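Side-chain contacts in LAO/AO transport system kinase (Escherichia coli, PDB 2P67), which belongs to the MeaB family of P-loop GTPases, with a parallel beta sheet flanked by helices: residues A222-R227 with E232-V237; R228-W233 with S265-Q270. One frame throughout, in Å; residues are numbered along the deposited sequence. Where two conformers were deposited one is given.

Contact 1: residues A222-R227 with E232-V237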
ATOM      1  N   ALA A 222     -14.875  12.794  -2.030  1.00 17.61           N
ATOM      2  CA  ALA A 222     -14.006  11.611  -1.982  1.00 17.00           C
ATOM      3  C   ALA A 222     -14.185  10.865  -0.642  1.00 17.38           C
ATOM      4  O   ALA A 222     -14.344   9.644  -0.613  1.00 16.90           O
ATOM      5  CB  ALA A 222     -12.544  12.022  -2.172  1.00 17.04           C
ATOM      6  N   LEU A 223     -14.180  11.602   0.455  1.00 17.00           N
ATOM      7  CA  LEU A 223     -14.220  10.970   1.788  1.00 17.57           C
ATOM      8  C   LEU A 223     -15.591  10.397   2.175  1.00 18.32           C
ATOM      9  O   LEU A 223     -15.683   9.521   3.039  1.00 19.32           O
ATOM     10  CB  LEU A 223     -13.677  11.934   2.849  1.00 18.26           C
ATOM     11  CG  LEU A 223     -12.161  12.186   2.769  1.00 19.50           C
ATOM     12  CD1 LEU A 223     -11.768  13.453   3.576  1.00 21.52           C
ATOM     13  CD2 LEU A 223     -11.343  10.949   3.203  1.00 20.49           C
ATOM     14  N   HIS A 224     -16.654  10.897   1.544  1.00 18.05           N
ATOM     15  CA  HIS A 224     -17.977  10.319   1.721  1.00 18.76           C
ATOM     16  C   HIS A 224     -18.187   9.047   0.881  1.00 18.95           C
ATOM     17  O   HIS A 224     -18.910   8.174   1.294  1.00 20.65           O
ATOM     18  CB  HIS A 224     -19.061  11.377   1.436  1.00 18.24           C
ATOM     19  CG  HIS A 224     -19.228  12.385   2.541  1.00 20.20           C
ATOM     20  ND1 HIS A 224     -20.250  13.308   2.547  1.00 19.71           N
ATOM     21  CD2 HIS A 224     -18.534  12.587   3.690  1.00 17.45           C
ATOM     22  CE1 HIS A 224     -20.169  14.050   3.639  1.00 20.51           C
ATOM     23  NE2 HIS A 224     -19.136  13.637   4.349  1.00 16.99           N
ATOM     24  N   ILE A 225     -17.547   8.954  -0.286  1.00 17.80           N
ATOM     25  CA  ILE A 225     -17.775   7.843  -1.248  1.00 19.06           C
ATOM     26  C   ILE A 225     -16.881   6.628  -0.966  1.00 18.37           C
ATOM     27  O   ILE A 225     -17.320   5.482  -1.089  1.00 19.61           O
ATOM     28  CB  ILE A 225     -17.555   8.354  -2.713  1.00 18.51           C
ATOM     29  CG1 ILE A 225     -18.714   9.252  -3.151  1.00 21.46           C
ATOM     30  CG2 ILE A 225     -17.391   7.234  -3.695  1.00 22.52           C
ATOM     31  CD1 ILE A 225     -18.379  10.018  -4.500  1.00 24.58           C
ATOM     32  N   LEU A 226     -15.631   6.893  -0.588  1.00 18.07           N
ATOM     33  CA  LEU A 226     -14.684   5.817  -0.208  1.00 18.31           C
ATOM     34  C   LEU A 226     -15.000   5.153   1.123  1.00 18.55           C
ATOM     35  O   LEU A 226     -15.449   5.810   2.073  1.00 18.34           O
ATOM     36  CB  LEU A 226     -13.253   6.344  -0.144  1.00 19.09           C
ATOM     37  CG  LEU A 226     -12.756   6.990  -1.446  1.00 18.85           C
ATOM     38  CD1 LEU A 226     -11.386   7.722  -1.267  1.00 20.11           C
ATOM     39  CD2 LEU A 226     -12.696   5.893  -2.542  1.00 20.40           C
ATOM     40  N   ARG A 227     -14.727   3.846   1.188  1.00 19.25           N
ATOM     41  CA  ARG A 227     -14.846   3.086   2.454  1.00 19.90           C
ATOM     42  C   ARG A 227     -14.086   3.796   3.584  1.00 20.36           C
ATOM     43  O   ARG A 227     -12.967   4.276   3.378  1.00 20.44           O
ATOM     44  CB  ARG A 227     -14.270   1.677   2.259  1.00 20.40           C
ATOM     45  CG  ARG A 227     -14.617   0.709   3.399  1.00 24.90           C
ATOM     46  CD  ARG A 227     -14.574  -0.718   2.893  1.00 31.70           C
ATOM     47  NE  ARG A 227     -15.566  -0.953   1.835  1.00 33.72           N
ATOM     48  CZ  ARG A 227     -15.800  -2.144   1.279  1.00 36.66           C
ATOM     49  NH1 ARG A 227     -16.712  -2.271   0.324  1.00 37.09           N
ATOM     50  NH2 ARG A 227     -15.114  -3.210   1.673  1.00 38.10           N
ATOM     51  N   GLU A 232     -15.809   3.386  12.761  1.00 23.50           N
ATOM     52  CA  GLU A 232     -16.322   4.332  13.762  1.00 23.09           C
ATOM     53  C   GLU A 232     -16.388   5.804  13.325  1.00 22.47           C
ATOM     54  O   GLU A 232     -17.010   6.603  14.005  1.00 21.54           O
ATOM     55  CB  GLU A 232     -15.427   4.287  15.012  1.00 23.96           C
ATOM     56  CG  GLU A 232     -15.410   2.970  15.767  1.00 24.83           C
ATOM     57  CD  GLU A 232     -14.406   1.950  15.236  1.00 27.78           C
ATOM     58  OE1 GLU A 232     -13.760   2.177  14.185  1.00 26.19           O
ATOM     59  OE2 GLU A 232     -14.265   0.891  15.888  1.00 28.69           O
ATOM     60  N   TRP A 233     -15.704   6.151  12.228  1.00 21.34           N
ATOM     61  CA  TRP A 233     -15.453   7.566  11.871  1.00 20.58           C
ATOM     62  C   TRP A 233     -15.621   7.894  10.384  1.00 20.22           C
ATOM     63  O   TRP A 233     -14.903   7.348   9.539  1.00 19.79           O
ATOM     64  CB  TRP A 233     -14.035   7.963  12.337  1.00 20.12           C
ATOM     65  CG  TRP A 233     -13.643   9.428  12.131  1.00 18.75           C
ATOM     66  CD1 TRP A 233     -12.727   9.898  11.233  1.00 19.35           C
ATOM     67  CD2 TRP A 233     -14.152  10.580  12.823  1.00 19.18           C
ATOM     68  NE1 TRP A 233     -12.632  11.270  11.326  1.00 19.08           N
ATOM     69  CE2 TRP A 233     -13.499  11.710  12.288  1.00 18.44           C
ATOM     70  CE3 TRP A 233     -15.100  10.768  13.849  1.00 17.85           C
ATOM     71  CZ2 TRP A 233     -13.742  13.014  12.753  1.00 20.35           C
ATOM     72  CZ3 TRP A 233     -15.345  12.074  14.315  1.00 18.80           C
ATOM     73  CH2 TRP A 233     -14.654  13.174  13.772  1.00 20.09           C
ATOM     74  N   GLN A 234     -16.580   8.769  10.056  1.00 20.23           N
ATOM     75  CA  GLN A 234     -16.597   9.373   8.723  1.00 20.66           C
ATOM     76  C   GLN A 234     -15.607  10.538   8.766  1.00 19.96           C
ATOM     77  O   GLN A 234     -15.780  11.459   9.575  1.00 19.26           O
ATOM     78  CB  GLN A 234     -17.992   9.898   8.311  1.00 21.41           C
ATOM     79  CG  GLN A 234     -18.094  10.094   6.763  1.00 25.67           C
ATOM     80  CD  GLN A 234     -18.260   8.754   6.004  1.00 29.51           C
ATOM     81  OE1 GLN A 234     -19.137   7.948   6.328  1.00 35.02           O
ATOM     82  NE2 GLN A 234     -17.412   8.512   5.011  1.00 30.30           N
ATOM     83  N   PRO A 235     -14.546  10.494   7.925  1.00 19.62           N
ATOM     84  CA  PRO A 235     -13.615  11.638   7.891  1.00 19.05           C
ATOM     85  C   PRO A 235     -14.340  12.959   7.633  1.00 19.69           C
ATOM     86  O   PRO A 235     -15.318  12.994   6.866  1.00 20.37           O
ATOM     87  CB  PRO A 235     -12.682  11.303   6.719  1.00 19.30           C
ATOM     88  CG  PRO A 235     -12.691   9.787   6.664  1.00 20.15           C
ATOM     89  CD  PRO A 235     -14.118   9.407   7.025  1.00 19.70           C
ATOM     90  N   ARG A 236     -13.875  14.036   8.264  1.00 18.39           N
ATOM     91  CA  ARG A 236     -14.516  15.349   8.124  1.00 19.23           C
ATOM     92  C   ARG A 236     -13.590  16.309   7.421  1.00 19.35           C
ATOM     93  O   ARG A 236     -12.362  16.200   7.540  1.00 19.09           O
ATOM     94  CB  ARG A 236     -14.885  15.935   9.485  1.00 19.16           C
ATOM     95  CG  ARG A 236     -15.848  15.080  10.284  1.00 20.78           C
ATOM     96  CD  ARG A 236     -16.201  15.753  11.609  1.00 21.34           C
ATOM     97  NE  ARG A 236     -17.035  14.870  12.414  1.00 20.31           N
ATOM     98  CZ  ARG A 236     -17.428  15.124  13.656  1.00 21.26           C
ATOM     99  NH1 ARG A 236     -17.112  16.284  14.228  1.00 19.57           N
ATOM    100  NH2 ARG A 236     -18.152  14.221  14.314  1.00 20.83           N
ATOM    101  N   VAL A 237     -14.183  17.246   6.684  1.00 19.35           N
ATOM    102  CA  VAL A 237     -13.436  18.250   5.957  1.00 19.59           C
ATOM    103  C   VAL A 237     -13.946  19.608   6.437  1.00 20.36           C
ATOM    104  O   VAL A 237     -15.142  19.925   6.274  1.00 19.79           O
ATOM    105  CB  VAL A 237     -13.613  18.115   4.423  1.00 19.91           C
ATOM    106  CG1 VAL A 237     -12.708  19.105   3.682  1.00 20.36           C
ATOM    107  CG2 VAL A 237     -13.311  16.679   3.973  1.00 19.15           C
TER
HETATM  108  O   HOH W   1     -17.838  14.236   6.816  1.00 22.02           O
HETATM  109  O   HOH W   2     -17.874   5.929   3.374  1.00 29.26           O
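L223, in the last turn of helix 209-225, packs against P235, just before strand 236-239, and V237 within it, while its carbonyl takes a hydrogen bond from Q234. The leucine lies obliquely across the proline: CD2 of L223 is 3.8 Å from CB of P235, and CD1 of L223 reaches on to CG2 of V237 at 3.6 Å. I199 of the neighbouring strand 198-201 and M193 add to this apolar cluster, which packs the helix end against the incoming strand within the beta-alpha-beta unit 198-201, 209-225, 236-239. Q234 leaves the backbone with CG anti to N (chi1 -161°) and then bends at chi2 (76°), which carries its amide to the helix end. There NE2 of Q234 donates to O of L223 at 2.8 Å, with a bent N-H...O angle of 131°. A water accepts from the same NE2 and donates to O of H224 and O of L226; OE1 of Q234 is taken by R228. CD2 of H224 rests 4.0 Å from CG of Q234, and a second water joins NE2 of H224 to O of P235. Amide and water thus supply donors to the carbonyls of L223, H224 and L226 where the helix stops providing its own N-H groups.

Contact 2: residues R228-W233 with S265-Q270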
ATOM      1  N   ARG A 228     -14.694   3.846   4.776  1.00 19.93           N
ATOM      2  CA  ARG A 228     -14.052   4.431   5.954  1.00 19.90           C
ATOM      3  C   ARG A 228     -12.749   3.715   6.336  1.00 19.99           C
ATOM      4  O   ARG A 228     -12.678   2.469   6.385  1.00 19.15           O
ATOM      5  CB  ARG A 228     -15.004   4.427   7.152  1.00 20.54           C
ATOM      6  CG  ARG A 228     -16.229   5.340   6.979  1.00 21.06           C
ATOM      7  CD  ARG A 228     -17.140   5.208   8.195  1.00 24.83           C
ATOM      8  NE  ARG A 228     -18.347   6.033   8.101  1.00 28.34           N
ATOM      9  CZ  ARG A 228     -19.201   6.223   9.113  1.00 30.55           C
ATOM     10  NH1 ARG A 228     -18.971   5.655  10.297  1.00 28.57           N
ATOM     11  NH2 ARG A 228     -20.297   6.987   8.954  1.00 27.89           N
ATOM     12  N   LYS A 229     -11.734   4.518   6.607  1.00 17.67           N
ATOM     13  CA  LYS A 229     -10.493   4.033   7.212  1.00 18.45           C
ATOM     14  C   LYS A 229     -10.806   3.314   8.549  1.00 19.33           C
ATOM     15  O   LYS A 229     -10.283   2.205   8.823  1.00 19.69           O
ATOM     16  CB  LYS A 229      -9.551   5.227   7.421  1.00 17.81           C
ATOM     17  CG  LYS A 229      -8.291   4.940   8.303  1.00 16.50           C
ATOM     18  CD  LYS A 229      -7.548   6.276   8.561  1.00 18.26           C
ATOM     19  CE  LYS A 229      -6.312   6.107   9.418  1.00 20.10           C
ATOM     20  NZ  LYS A 229      -5.741   7.444   9.855  1.00 18.89           N
ATOM     21  N   TYR A 230     -11.655   3.945   9.361  1.00 19.81           N
ATOM     22  CA  TYR A 230     -12.205   3.352  10.586  1.00 21.14           C
ATOM     23  C   TYR A 230     -13.734   3.293  10.503  1.00 22.13           C
ATOM     24  O   TYR A 230     -14.377   4.327  10.279  1.00 20.77           O
ATOM     25  CB  TYR A 230     -11.873   4.242  11.781  1.00 21.19           C
ATOM     26  CG  TYR A 230     -10.405   4.476  12.036  1.00 20.50           C
ATOM     27  CD1 TYR A 230      -9.541   3.405  12.276  1.00 20.11           C
ATOM     28  CD2 TYR A 230      -9.883   5.774  12.049  1.00 22.59           C
ATOM     29  CE1 TYR A 230      -8.183   3.623  12.538  1.00 19.47           C
ATOM     30  CE2 TYR A 230      -8.534   6.006  12.305  1.00 22.07           C
ATOM     31  CZ  TYR A 230      -7.693   4.926  12.552  1.00 20.04           C
ATOM     32  OH  TYR A 230      -6.364   5.192  12.803  1.00 21.38           O
ATOM     33  N   ASP A 231     -14.321   2.123  10.769  1.00 22.58           N
ATOM     34  CA  ASP A 231     -15.776   1.950  10.799  0.50 23.68           C
ATOM     35  C   ASP A 231     -16.459   3.037  11.647  1.00 23.30           C
ATOM     36  O   ASP A 231     -17.534   3.527  11.322  1.00 24.11           O
ATOM     37  CB  ASP A 231     -16.118   0.547  11.341  0.50 24.24           C
ATOM     38  CG  ASP A 231     -15.343  -0.577  10.632  0.50 26.71           C
ATOM     39  OD1 ASP A 231     -15.013  -0.432   9.434  0.50 28.10           O
ATOM     40  OD2 ASP A 231     -15.062  -1.613  11.279  0.50 29.90           O
ATOM     41  N   GLU A 232     -15.809   3.386  12.761  1.00 23.50           N
ATOM     42  CA  GLU A 232     -16.322   4.332  13.762  1.00 23.09           C
ATOM     43  C   GLU A 232     -16.388   5.804  13.325  1.00 22.47           C
ATOM     44  O   GLU A 232     -17.010   6.603  14.005  1.00 21.54           O
ATOM     45  CB  GLU A 232     -15.427   4.287  15.012  1.00 23.96           C
ATOM     46  CG  GLU A 232     -15.410   2.970  15.767  1.00 24.83           C
ATOM     47  CD  GLU A 232     -14.406   1.950  15.236  1.00 27.78           C
ATOM     48  OE1 GLU A 232     -13.760   2.177  14.185  1.00 26.19           O
ATOM     49  OE2 GLU A 232     -14.265   0.891  15.888  1.00 28.69           O
ATOM     50  N   TRP A 233     -15.704   6.151  12.228  1.00 21.34           N
ATOM     51  CA  TRP A 233     -15.453   7.566  11.871  1.00 20.58           C
ATOM     52  C   TRP A 233     -15.621   7.894  10.384  1.00 20.22           C
ATOM     53  O   TRP A 233     -14.903   7.348   9.539  1.00 19.79           O
ATOM     54  CB  TRP A 233     -14.035   7.963  12.337  1.00 20.12           C
ATOM     55  CG  TRP A 233     -13.643   9.428  12.131  1.00 18.75           C
ATOM     56  CD1 TRP A 233     -12.727   9.898  11.233  1.00 19.35           C
ATOM     57  CD2 TRP A 233     -14.152  10.580  12.823  1.00 19.18           C
ATOM     58  NE1 TRP A 233     -12.632  11.270  11.326  1.00 19.08           N
ATOM     59  CE2 TRP A 233     -13.499  11.710  12.288  1.00 18.44           C
ATOM     60  CE3 TRP A 233     -15.100  10.768  13.849  1.00 17.85           C
ATOM     61  CZ2 TRP A 233     -13.742  13.014  12.753  1.00 20.35           C
ATOM     62  CZ3 TRP A 233     -15.345  12.074  14.315  1.00 18.80           C
ATOM     63  CH2 TRP A 233     -14.654  13.174  13.772  1.00 20.09           C
ATOM     64  N   SER A 265     -15.210   2.237  21.208  1.00 27.76           N
ATOM     65  CA  SER A 265     -15.116   0.841  20.828  1.00 26.83           C
ATOM     66  C   SER A 265     -13.802   0.214  21.265  1.00 26.20           C
ATOM     67  O   SER A 265     -13.580  -0.951  20.997  1.00 26.33           O
ATOM     68  CB  SER A 265     -15.205   0.733  19.307  1.00 27.44           C
ATOM     69  OG  SER A 265     -14.158   1.499  18.729  1.00 26.66           O
ATOM     70  N   GLY A 266     -12.925   0.998  21.892  1.00 24.92           N
ATOM     71  CA  GLY A 266     -11.559   0.540  22.198  1.00 24.21           C
ATOM     72  C   GLY A 266     -10.630   0.503  20.985  1.00 24.06           C
ATOM     73  O   GLY A 266      -9.555  -0.103  21.037  1.00 23.80           O
ATOM     74  N   ARG A 267     -11.042   1.155  19.894  1.00 23.09           N
ATOM     75  CA  ARG A 267     -10.264   1.126  18.655  0.50 23.62           C
ATOM     76  C   ARG A 267      -8.969   1.932  18.756  1.00 22.93           C
ATOM     77  O   ARG A 267      -7.964   1.531  18.177  1.00 23.73           O
ATOM     78  CB  ARG A 267     -11.109   1.569  17.443  0.50 23.41           C
ATOM     79  CG  ARG A 267     -10.377   1.655  16.079  0.50 24.57           C
ATOM     80  CD  ARG A 267      -9.697   0.358  15.598  0.50 25.40           C
ATOM     81  NE  ARG A 267      -9.335   0.446  14.179  0.50 26.82           N
ATOM     82  CZ  ARG A 267      -8.332  -0.203  13.580  0.50 26.71           C
ATOM     83  NH1 ARG A 267      -7.528  -1.012  14.254  0.50 26.56           N
ATOM     84  NH2 ARG A 267      -8.126  -0.031  12.280  0.50 27.35           N
ATOM     85  N   LEU A 268      -8.985   3.047  19.481  1.00 23.57           N
ATOM     86  CA  LEU A 268      -7.765   3.855  19.604  1.00 24.33           C
ATOM     87  C   LEU A 268      -6.607   3.059  20.219  1.00 24.47           C
ATOM     88  O   LEU A 268      -5.506   3.031  19.661  1.00 24.15           O
ATOM     89  CB  LEU A 268      -8.002   5.147  20.381  1.00 24.63           C
ATOM     90  CG  LEU A 268      -6.801   6.113  20.312  1.00 25.97           C
ATOM     91  CD1 LEU A 268      -6.284   6.315  18.877  1.00 26.76           C
ATOM     92  CD2 LEU A 268      -7.151   7.438  20.941  1.00 26.54           C
ATOM     93  N   GLN A 269      -6.866   2.397  21.344  1.00 25.31           N
ATOM     94  CA  GLN A 269      -5.861   1.504  21.958  1.00 26.16           C
ATOM     95  C   GLN A 269      -5.354   0.469  20.952  1.00 25.76           C
ATOM     96  O   GLN A 269      -4.150   0.191  20.876  1.00 25.88           O
ATOM     97  CB  GLN A 269      -6.443   0.789  23.199  1.00 27.12           C
ATOM     98  CG  GLN A 269      -6.551   1.658  24.445  1.00 30.99           C
ATOM     99  CD  GLN A 269      -7.529   1.100  25.513  1.00 36.80           C
ATOM    100  OE1 GLN A 269      -8.731   0.831  25.231  1.00 35.03           O
ATOM    101  NE2 GLN A 269      -7.020   0.951  26.755  1.00 35.29           N
ATOM    102  N   GLN A 270      -6.268  -0.119  20.180  1.00 25.50           N
ATOM    103  CA  GLN A 270      -5.883  -1.105  19.179  1.00 26.29           C
ATOM    104  C   GLN A 270      -4.976  -0.503  18.107  1.00 25.54           C
ATOM    105  O   GLN A 270      -3.944  -1.086  17.753  1.00 26.73           O
ATOM    106  CB  GLN A 270      -7.119  -1.740  18.542  1.00 26.28           C
ATOM    107  CG  GLN A 270      -6.761  -3.009  17.810  1.00 29.97           C
ATOM    108  CD  GLN A 270      -7.817  -3.429  16.847  1.00 34.99           C
ATOM    109  OE1 GLN A 270      -8.209  -2.660  15.962  1.00 38.98           O
ATOM    110  NE2 GLN A 270      -8.285  -4.668  16.988  1.00 36.21           N
TER
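One direct hydrogen bond joins the two segments: OG of S265 donates to OE2 of E232 over 2.9 Å. The hydroxyl approaches from above the carboxylate plane, about 40° out of it. E232 reaches it through a bend at chi2 (86°), which turns the carboxylate toward the start of helix 267-294. The serine hydroxyl is rotated back over its own main chain, where OG also receives a weak bond from N of R267.

S265 and G266 form the junction between helices 248-264 and 267-294. G266, with positive phi, ends the first helix in a Schellman motif and is also the N-cap of the second. Facing this junction is the loop that leads from helix 209-225 into strand 236-239 of the P-loop sheet; Y230 to W233 form a type I beta turn, closed by N of W233 bonding to O of Y230. NH1 of R228 donates to O of D231, inside the turn, at 2.8 Å.

The remaining contacts are van der Waals and polar-aromatic in character. R267 runs across both E232 and Y230: its CB lies 3.6 Å from OE2 of E232, while in the conformer described, one of two, NE of R267 comes within 3.5 Å of CD1 of Y230. Ring and guanidinium planes stand 83° apart there, and NH2 of R267 lies in the plane of the tyrosine ring at its edge; this approach is tentative. CG of K229 occupies one face of that ring, 4.0 Å above its centre.

Charge plays a less direct part. NE of R267 remains 4.8 Å from OE1 of E232, too far for a salt bridge, though the opposite charges probably attract; NH1 of R267 instead bonds to Q274 farther along its own helix.

Overall arrangement
Contacts 1 and 2 follow one another along the chain, with centres 13 Å apart: the loop that leaves segment 222-227 becomes segment 228-233, and E232 and W233 belong to both. Their side chains meet directly where NE of R228 lies 2.7 Å from OE1 of Q234, a probable hydrogen bond. Contact 1 brings together the two ends of this connection between helix 209-225 and strand 236-239, whereas contact 2 sets its middle against the junction before helix 267-294. The sodium ion bound by R272 and S276 of that helix lies about 11 Å from the side chain of Y230. Both contacts also touch the second subunit.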